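D-alanyl transferase DltD (Enterococcus faecium TX0133A04, PDB 6PFX) probably transfers D-alanine in the D-alanylation of lipoteichoic acid, a step of cell-wall biogenesis in Gram-positive bacteria, with a fold of the SGNH-hydrolase clan. Local coordinates at residues N8-T11 / I12-A15; S18-V21 / N22-K25; D207-S210 / K211-P214; K30-A33 / L34-K37. All blocks are in the same frame, centred on the assembly; numbering follows the deposited sequence.

In the fold
All four contacts are local, each within one helix or at its end, and all are partly buried; contact 2 is nearest the chain's centre and contact 3 farthest. Contact 1 begins helix 9-18, contact 2 joins that helix to helix 21-24, and contact 4 closes helix 28-35. Ile12 of contact 1 lies on Tyr32 and Ala33 of contact 4, whose Lys30 CD packs on Val23 O of contact 2. Contact 3, ending helix 203-210, is linked to contact 1 weakly, through Arg13 and Asp207. Arginine–glutamate pairs mark contacts 1 and 3; serine bonds and aliphatic packing prevail in contact 2, a serine hydroxyl and a glutamate–tyrosine approach in contact 4.

Contact 1: N8-T11 / I12-A15; sequences NPET and IRRA
Glu10 and Arg13, three residues apart on the first turns of helix 9-18, are joined by a salt bridge in which Arg13 NH1 stands 3.3 Å from Glu10 OE2. NH1 makes a weak hydrogen bond to each carboxylate oxygen. The carboxylate comes to the edge of the guanidinium, near its plane, but one nitrogen faces both oxygens and the planes are 46° apart, unlike a flat two-pronged pairing. Glu10 bends at chi2 (62°), its carboxylate set forward toward Arg13, whose extended chain runs out to it.

A capping bond begins the helix. Asn8 is the N-cap, and its OD1 accepts from Glu10 N at 3.0 Å, the N-H lying above the plane of the side-chain amide. Regular i to i+4 bonds follow: Ile12 N to Asn8 O, Arg13 N to Pro9 O, Arg14 N to Glu10 O and Ala15 N to Thr11 O, the last at 2.9 Å.

Looser side-chain contacts complete the turn. Arg14 lays CD 3.3 Å from Glu10 O and 4.1 Å from Glu10 CG, then bends at chi3 to bring NH1 within 3.9 Å of Thr11 OG1, a contact and not a bond. Ile12 and Ala15 face inward, both packing on Ile29 of helix 28-35.

The helix thus has a polar flank and an apolar one. On the polar flank, Glu10, if ionised as the salt bridge suggests, would be favoured by the helix N-terminus and would partly offset the charge of Arg13, whose NH2 also makes long, weak ion pairs with Glu61 and Asp207.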
loop_
_atom_site.group_PDB
_atom_site.type_symbol
_atom_site.label_atom_id
_atom_site.label_comp_id
_atom_site.label_asym_id
_atom_site.label_seq_id
_atom_site.Cartn_x
_atom_site.Cartn_y
_atom_site.Cartn_z
ATOM N N ASN A 8 8.627 24.014 4.538
ATOM C CA ASN A 8 10.037 24.107 4.169
ATOM C C ASN A 8 10.425 22.921 3.288
ATOM O O ASN A 8 10.041 21.788 3.581
ATOM C CB ASN A 8 10.834 24.075 5.480
ATOM C CG ASN A 8 12.332 24.173 5.284
ATOM O OD1 ASN A 8 12.856 23.918 4.205
ATOM N ND2 ASN A 8 13.037 24.531 6.354
ATOM N N PRO A 9 11.181 23.144 2.199
ATOM C CA PRO A 9 11.521 22.003 1.323
ATOM C C PRO A 9 12.228 20.860 2.036
ATOM O O PRO A 9 11.966 19.690 1.729
ATOM C CB PRO A 9 12.398 22.634 0.226
ATOM C CG PRO A 9 11.991 24.079 0.198
ATOM C CD PRO A 9 11.633 24.430 1.627
ATOM N N GLU A 10 13.119 21.158 2.983
ATOM C CA GLU A 10 13.792 20.088 3.712
ATOM C C GLU A 10 12.827 19.348 4.626
ATOM O O GLU A 10 12.991 18.144 4.856
ATOM C CB GLU A 10 14.972 20.650 4.503
ATOM C CG GLU A 10 15.810 19.596 5.212
ATOM C CD GLU A 10 16.467 18.602 4.259
ATOM O OE1 GLU A 10 16.407 18.805 3.026
ATOM O OE2 GLU A 10 17.048 17.610 4.748
ATOM N N THR A 11 11.818 20.037 5.158
ATOM C CA THR A 11 10.823 19.342 5.961
ATOM C C THR A 11 10.026 18.371 5.103
ATOM O O THR A 11 9.725 17.252 5.534
ATOM C CB THR A 11 9.883 20.341 6.628
ATOM O OG1 THR A 11 10.650 21.297 7.366
ATOM C CG2 THR A 11 8.931 19.622 7.577
ATOM N N ILE A 12 9.653 18.788 3.894
ATOM C CA ILE A 12 8.890 17.901 3.027
ATOM C C ILE A 12 9.731 16.689 2.646
ATOM O O ILE A 12 9.248 15.550 2.656
ATOM C CB ILE A 12 8.374 18.662 1.793
ATOM C CG1 ILE A 12 7.500 19.850 2.219
ATOM C CG2 ILE A 12 7.604 17.709 0.891
ATOM C CD1 ILE A 12 6.281 19.462 3.031
ATOM N N ARG A 13 11.004 16.916 2.307
ATOM C CA ARG A 13 11.893 15.812 1.956
ATOM C C ARG A 13 12.008 14.824 3.106
ATOM O O ARG A 13 11.910 13.606 2.908
ATOM C CB ARG A 13 13.264 16.376 1.581
ATOM C CG ARG A 13 14.290 15.352 1.158
ATOM C CD ARG A 13 15.491 16.046 0.513
ATOM N NE ARG A 13 16.599 15.126 0.269
ATOM C CZ ARG A 13 17.712 15.063 1.001
ATOM N NH1 ARG A 13 17.892 15.871 2.038
ATOM N NH2 ARG A 13 18.655 14.185 0.686
ATOM N N ARG A 14 12.207 15.328 4.324
ATOM C CA ARG A 14 12.224 14.449 5.486
ATOM C C ARG A 14 10.908 13.688 5.608
ATOM O O ARG A 14 10.898 12.471 5.837
ATOM C CB ARG A 14 12.501 15.264 6.751
ATOM C CG ARG A 14 13.936 15.764 6.867
ATOM C CD ARG A 14 14.031 16.973 7.798
ATOM N NE ARG A 14 13.466 16.703 9.117
ATOM C CZ ARG A 14 12.949 17.632 9.918
ATOM N NH1 ARG A 14 12.910 18.904 9.538
ATOM N NH2 ARG A 14 12.461 17.284 11.101
ATOM N N ALA A 15 9.783 14.392 5.445
ATOM C CA ALA A 15 8.477 13.756 5.558
ATOM C C ALA A 15 8.294 12.649 4.528
ATOM O O ALA A 15 7.644 11.631 4.811
ATOM C CB ALA A 15 7.372 14.802 5.380
#

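Contact 2: S18-V21 / N22-K25; sequences SMSV and NVLK
A serine N-cap starts the short helix 21-24, directly after an ST turn at the close of helix 9-18. Ser20 contacts the new helix through both side chain and carbonyl: OG accepts from Val23 N at 3.3 Å in the capping bond, and Ser20 O receives Leu24 N at 3.0 Å nearly in line with the carbonyl. A weak second bond runs from Val23 N to Ser20 O. Two oxygens of one residue therefore share the N-H of Val23.

In the ST turn, Ser18 OG accepts from Ser20 N at 3.1 Å while also being hydrogen-bonded to Ala15 O. This one hydroxyl thus ties the last turn of helix 9-18 to the residue that caps the next. Between the serines, Met19 leaves the helical path with positive phi (54°) and lays its side chain on Leu71 and Ser49, near, though not touching, a probable Ser-His-Asp triad of the kind found in SGNH hydrolases.

Apolar groups fill in around the cap. Val23 CG2 lies 3.9 Å from Ser20 CB, and Leu24 CG sits 3.4 Å from Ser20 O on the buried side, where Leu24 also meets Tyr120. One turn on, Lys25 N bonds to Val21 O. The lysine chain bends at chi3 (-54°), which turns it across the valine and puts Lys25 CE 3.6 Å from Val21 CG1.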
loop_
_atom_site.group_PDB
_atom_site.type_symbol
_atom_site.label_atom_id
_atom_site.label_comp_id
_atom_site.label_asym_id
_atom_site.label_seq_id
_atom_site.Cartn_x
_atom_site.Cartn_y
_atom_site.Cartn_z
ATOM N N SER A 18 9.535 9.497 6.011
ATOM C CA SER A 18 9.365 9.262 7.437
ATOM C C SER A 18 8.363 8.156 7.745
ATOM O O SER A 18 8.498 7.474 8.768
ATOM C CB SER A 18 8.866 10.537 8.119
ATOM O OG SER A 18 7.554 10.860 7.674
ATOM N N MET A 19 7.343 7.985 6.900
ATOM C CA MET A 19 6.210 7.108 7.214
ATOM C C MET A 19 5.584 7.484 8.559
ATOM O O MET A 19 4.966 6.662 9.235
ATOM C CB MET A 19 6.616 5.632 7.123
ATOM C CG MET A 19 7.015 5.212 5.699
ATOM S SD MET A 19 7.892 3.650 5.525
ATOM C CE MET A 19 6.800 2.520 6.387
ATOM N N SER A 20 5.717 8.752 8.943
ATOM C CA SER A 20 5.178 9.214 10.215
ATOM C C SER A 20 3.659 9.108 10.218
ATOM O O SER A 20 2.990 9.574 9.293
ATOM C CB SER A 20 5.588 10.670 10.440
ATOM O OG SER A 20 4.592 11.376 11.161
ATOM N N VAL A 21 3.112 8.505 11.276
ATOM C CA VAL A 21 1.663 8.350 11.372
ATOM C C VAL A 21 0.950 9.695 11.289
ATOM O O VAL A 21 -0.140 9.790 10.712
ATOM C CB VAL A 21 1.302 7.558 12.644
ATOM C CG1 VAL A 21 -0.189 7.470 12.797
ATOM C CG2 VAL A 21 1.913 6.174 12.583
ATOM N N ASN A 22 1.558 10.759 11.828
ATOM C CA ASN A 22 0.940 12.079 11.760
ATOM C C ASN A 22 0.911 12.628 10.336
ATOM O O ASN A 22 0.010 13.400 9.992
ATOM C CB ASN A 22 1.684 13.066 12.662
ATOM C CG ASN A 22 1.426 12.825 14.132
ATOM O OD1 ASN A 22 0.334 12.417 14.527
ATOM N ND2 ASN A 22 2.437 13.075 14.957
ATOM N N VAL A 23 1.891 12.261 9.504
ATOM C CA VAL A 23 1.867 12.652 8.096
ATOM C C VAL A 23 0.813 11.846 7.346
ATOM O O VAL A 23 0.001 12.397 6.592
ATOM C CB VAL A 23 3.264 12.467 7.474
ATOM C CG1 VAL A 23 3.208 12.599 5.956
ATOM C CG2 VAL A 23 4.243 13.475 8.052
ATOM N N LEU A 24 0.788 10.531 7.578
ATOM C CA LEU A 24 -0.133 9.658 6.861
ATOM C C LEU A 24 -1.590 9.948 7.213
ATOM O O LEU A 24 -2.470 9.790 6.358
ATOM C CB LEU A 24 0.205 8.194 7.145
ATOM C CG LEU A 24 1.620 7.712 6.817
ATOM C CD1 LEU A 24 1.660 6.189 6.909
ATOM C CD2 LEU A 24 2.103 8.181 5.464
ATOM N N LYS A 25 -1.867 10.365 8.454
ATOM C CA LYS A 25 -3.215 10.718 8.880
ATOM C C LYS A 25 -3.574 12.171 8.602
ATOM O O LYS A 25 -4.736 12.555 8.780
ATOM C CB LYS A 25 -3.368 10.510 10.394
ATOM C CG LYS A 25 -3.327 9.072 10.835
ATOM C CD LYS A 25 -3.749 8.869 12.293
ATOM C CE LYS A 25 -2.958 9.742 13.257
ATOM N NZ LYS A 25 -3.316 9.470 14.684
#

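Contact 3: D207-S210 / K211-P214; sequences DHES and KRLP
The C-terminal end of helix 203-210 runs into a type I turn from Ser210 to Leu213, and a glutamate–arginine salt bridge spans the join. Glu209 and Arg212 lie side by side, pointing the same way. Arg212 NH1 donates to Glu209 OE1 at 2.9 Å, reaching the syn lone pair of that oxygen with an N-H...O angle of 152°. The oxygen lies close to the guanidinium plane. One N-H, that of NH1, makes the bond; the carboxylate and guanidinium planes are 48° apart. Arg212 bends at chi3 (69°), and this kink swings the guanidinium back beside the glutamate; its CD meanwhile passes 3.3 Å from the same OE1.

Along the backbone, the bonding shifts from i+4 to i+3. Lys211 N gives a weak bond to Asp207 O and a shorter one, 3.1 Å, to His208 O. Arg212 N then bonds to Glu209 O, and Leu213 N to Ser210 O at 3.1 Å closes the turn. Ser210 turns its hydroxyl back along the helix, OG donating to Asp207 O at 2.6 Å, and that carbonyl thereby gathers the hydroxyl as well as weak backbone bonds.

Leu213 packs against Val58 of helix 56-62 and Leu222 of helix 219-233, while Arg212 also packs on Ile229. The carboxylate of Glu209, a buried residue, is thus met by a positive partner that comes from the turn itself, and the backbone carbonyls near the end of the helix are taken up by turn N-H groups and a serine hydroxyl.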
loop_
_atom_site.group_PDB
_atom_site.type_symbol
_atom_site.label_atom_id
_atom_site.label_comp_id
_atom_site.label_asym_id
_atom_site.label_seq_id
_atom_site.Cartn_x
_atom_site.Cartn_y
_atom_site.Cartn_z
ATOM N N ASP A 207 21.004 8.289 2.314
ATOM C CA ASP A 207 22.290 8.764 1.806
ATOM C C ASP A 207 23.388 7.728 2.025
ATOM O O ASP A 207 24.208 7.478 1.133
ATOM C CB ASP A 207 22.685 10.072 2.497
ATOM C CG ASP A 207 21.728 11.213 2.199
ATOM O OD1 ASP A 207 20.748 11.002 1.456
ATOM O OD2 ASP A 207 21.956 12.329 2.714
ATOM N N HIS A 208 23.436 7.133 3.218
ATOM C CA HIS A 208 24.437 6.111 3.506
ATOM C C HIS A 208 24.346 4.956 2.516
ATOM O O HIS A 208 25.345 4.575 1.894
ATOM C CB HIS A 208 24.255 5.609 4.939
ATOM C CG HIS A 208 25.227 4.541 5.332
ATOM N ND1 HIS A 208 24.840 3.365 5.937
ATOM C CD2 HIS A 208 26.572 4.467 5.193
ATOM C CE1 HIS A 208 25.906 2.616 6.162
ATOM N NE2 HIS A 208 26.969 3.261 5.718
ATOM N N GLU A 209 23.153 4.378 2.358
ATOM C CA GLU A 209 23.003 3.246 1.452
ATOM C C GLU A 209 23.354 3.627 0.019
ATOM O O GLU A 209 23.855 2.789 -0.738
ATOM C CB GLU A 209 21.582 2.684 1.548
ATOM C CG GLU A 209 21.175 2.215 2.950
ATOM C CD GLU A 209 21.955 1.006 3.440
ATOM O OE1 GLU A 209 22.607 0.332 2.619
ATOM O OE2 GLU A 209 21.912 0.727 4.658
ATOM N N SER A 210 23.132 4.885 -0.371
ATOM C CA SER A 210 23.428 5.271 -1.746
ATOM C C SER A 210 24.919 5.149 -2.053
ATOM O O SER A 210 25.291 4.824 -3.185
ATOM C CB SER A 210 22.948 6.696 -2.023
ATOM O OG SER A 210 23.825 7.633 -1.433
ATOM N N LYS A 211 25.783 5.389 -1.060
ATOM C CA LYS A 211 27.224 5.322 -1.280
ATOM C C LYS A 211 27.706 3.917 -1.622
ATOM O O LYS A 211 28.839 3.754 -2.094
ATOM C CB LYS A 211 27.958 5.797 -0.026
ATOM C CG LYS A 211 27.728 7.255 0.325
ATOM C CD LYS A 211 28.467 7.622 1.606
ATOM C CE LYS A 211 28.261 9.080 1.974
ATOM N NZ LYS A 211 28.932 9.420 3.262
ATOM N N ARG A 212 26.886 2.897 -1.386
ATOM C CA ARG A 212 27.285 1.524 -1.666
ATOM C C ARG A 212 27.066 1.137 -3.117
ATOM O O ARG A 212 27.535 0.073 -3.531
ATOM C CB ARG A 212 26.523 0.584 -0.734
ATOM C CG ARG A 212 26.647 0.999 0.723
ATOM C CD ARG A 212 25.743 0.186 1.605
ATOM N NE ARG A 212 26.185 -1.198 1.683
ATOM C CZ ARG A 212 25.531 -2.153 2.332
ATOM N NH1 ARG A 212 24.393 -1.875 2.951
ATOM N NH2 ARG A 212 26.012 -3.387 2.353
ATOM N N LEU A 213 26.434 1.990 -3.906
ATOM C CA LEU A 213 26.039 1.664 -5.265
ATOM C C LEU A 213 27.073 2.131 -6.280
ATOM O O LEU A 213 27.832 3.070 -6.027
ATOM C CB LEU A 213 24.716 2.358 -5.579
ATOM C CG LEU A 213 23.512 1.870 -4.775
ATOM C CD1 LEU A 213 22.333 2.806 -4.951
ATOM C CD2 LEU A 213 23.160 0.439 -5.192
ATOM N N PRO A 214 27.097 1.517 -7.464
ATOM C CA PRO A 214 28.004 1.993 -8.517
ATOM C C PRO A 214 27.580 3.355 -9.042
ATOM O O PRO A 214 26.393 3.691 -9.061
ATOM C CB PRO A 214 27.867 0.933 -9.620
ATOM C CG PRO A 214 27.157 -0.219 -8.994
ATOM C CD PRO A 214 26.317 0.344 -7.896
#

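Contact 4: K30-A33 / L34-K37; sequences KNYA and LSEK
Glu36, the first residue beyond helix 28-35, bends back along the helix toward the ring of Tyr32. Its CB lies 3.4 Å from Ala33 O, the carbonyl that also accepts from Glu36 N at 2.9 Å. CG continues over the last turn and stands 3.7 Å from Tyr32 O. Beyond CG the chain is extended, which carries CD along to the ring, 4.1 Å from Tyr32 CE2. At the tip the two carboxylate oxygens part company: OE1 is hydrogen-bonded to Gln38 NE2, whereas OE2 is modelled 2.9 Å from Tyr32 CE2, an unusually short and doubtful approach that should not be read as a bond. The carboxylate is almost perpendicular to the ring, the planes 85° apart, and OE2 approaches the ring obliquely. Tyr32 sends CG anti to its own backbone N (chi1 176°), which stands the ring out from the helix, and the Glu36 carboxylate folds back to it.

The i+3 bond from Glu36 N to Ala33 O closes the last turn of the helix, just before the chain leads to strand 39-43 of the central parallel sheet. Ser35 N still bonds to Asn31 O, and weakly to Tyr32 O. Its hydroxyl gives Tyr32 O a stronger partner: Ser35 OG donates at 2.7 Å, in the carbonyl plane and on a lone pair.

On the inner side Leu34 N bonds to Lys30 O at 2.8 Å, and Leu34 touches Ala89 and Pro41. Lys30 NZ is held away from this end by Asp27, Ser88, Gly26 O and Asn31 OD1, the last at 2.9 Å.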
loop_
_atom_site.group_PDB
_atom_site.type_symbol
_atom_site.label_atom_id
_atom_site.label_comp_id
_atom_site.label_asym_id
_atom_site.label_seq_id
_atom_site.Cartn_x
_atom_site.Cartn_y
_atom_site.Cartn_z
ATOM N N LYS A 30 1.361 15.969 3.292
ATOM C CA LYS A 30 1.256 15.032 2.178
ATOM C C LYS A 30 0.588 15.675 0.963
ATOM O O LYS A 30 1.002 15.428 -0.174
ATOM C CB LYS A 30 0.547 13.748 2.625
ATOM C CG LYS A 30 -0.978 13.790 2.610
ATOM C CD LYS A 30 -1.555 12.498 3.191
ATOM C CE LYS A 30 -2.956 12.224 2.714
ATOM N NZ LYS A 30 -3.849 13.394 2.951
ATOM N N ASN A 31 -0.430 16.520 1.175
ATOM C CA ASN A 31 -1.147 17.098 0.038
ATOM C C ASN A 31 -0.293 18.138 -0.683
ATOM O O ASN A 31 -0.314 18.229 -1.917
ATOM C CB ASN A 31 -2.473 17.715 0.485
ATOM C CG ASN A 31 -3.449 16.692 1.031
ATOM O OD1 ASN A 31 -3.164 15.490 1.099
ATOM N ND2 ASN A 31 -4.613 17.168 1.432
ATOM N N TYR A 32 0.451 18.945 0.070
ATOM C CA TYR A 32 1.390 19.856 -0.564
ATOM C C TYR A 32 2.429 19.078 -1.360
ATOM O O TYR A 32 2.717 19.395 -2.521
ATOM C CB TYR A 32 2.081 20.717 0.489
ATOM C CG TYR A 32 3.144 21.610 -0.109
ATOM C CD1 TYR A 32 2.797 22.686 -0.894
ATOM C CD2 TYR A 32 4.490 21.357 0.094
ATOM C CE1 TYR A 32 3.755 23.505 -1.449
ATOM C CE2 TYR A 32 5.455 22.166 -0.453
ATOM C CZ TYR A 32 5.082 23.242 -1.223
ATOM O OH TYR A 32 6.047 24.049 -1.772
ATOM N N ALA A 33 3.013 18.053 -0.744
ATOM C CA ALA A 33 4.047 17.295 -1.426
ATOM C C ALA A 33 3.500 16.672 -2.698
ATOM O O ALA A 33 4.131 16.749 -3.757
ATOM C CB ALA A 33 4.601 16.220 -0.496
ATOM N N LEU A 34 2.324 16.035 -2.608
ATOM C CA LEU A 34 1.728 15.405 -3.782
ATOM C C LEU A 34 1.432 16.423 -4.878
ATOM O O LEU A 34 1.457 16.073 -6.065
ATOM C CB LEU A 34 0.466 14.639 -3.379
ATOM C CG LEU A 34 0.747 13.386 -2.547
ATOM C CD1 LEU A 34 -0.522 12.803 -1.951
ATOM C CD2 LEU A 34 1.463 12.331 -3.388
ATOM N N SER A 35 1.192 17.689 -4.512
ATOM C CA SER A 35 0.971 18.718 -5.523
ATOM C C SER A 35 2.217 19.021 -6.345
ATOM O O SER A 35 2.092 19.606 -7.427
ATOM C CB SER A 35 0.423 20.011 -4.902
ATOM O OG SER A 35 1.436 20.848 -4.357
ATOM N N GLU A 36 3.402 18.637 -5.868
ATOM C CA GLU A 36 4.637 18.868 -6.600
ATOM C C GLU A 36 4.892 17.727 -7.574
ATOM O O GLU A 36 4.679 16.550 -7.250
ATOM C CB GLU A 36 5.829 18.987 -5.651
ATOM C CG GLU A 36 5.691 20.065 -4.597
ATOM C CD GLU A 36 6.923 20.190 -3.713
ATOM O OE1 GLU A 36 7.997 19.658 -4.076
ATOM O OE2 GLU A 36 6.819 20.830 -2.647
ATOM N N LYS A 37 5.367 18.088 -8.767
ATOM C CA LYS A 37 5.609 17.109 -9.818
ATOM C C LYS A 37 6.599 16.048 -9.374
ATOM O O LYS A 37 6.485 14.883 -9.774
ATOM C CB LYS A 37 6.173 17.823 -11.047
ATOM C CG LYS A 37 6.382 16.960 -12.274
ATOM C CD LYS A 37 7.104 17.771 -13.356
ATOM C CE LYS A 37 7.295 16.990 -14.653
ATOM N NZ LYS A 37 6.136 17.133 -15.580
#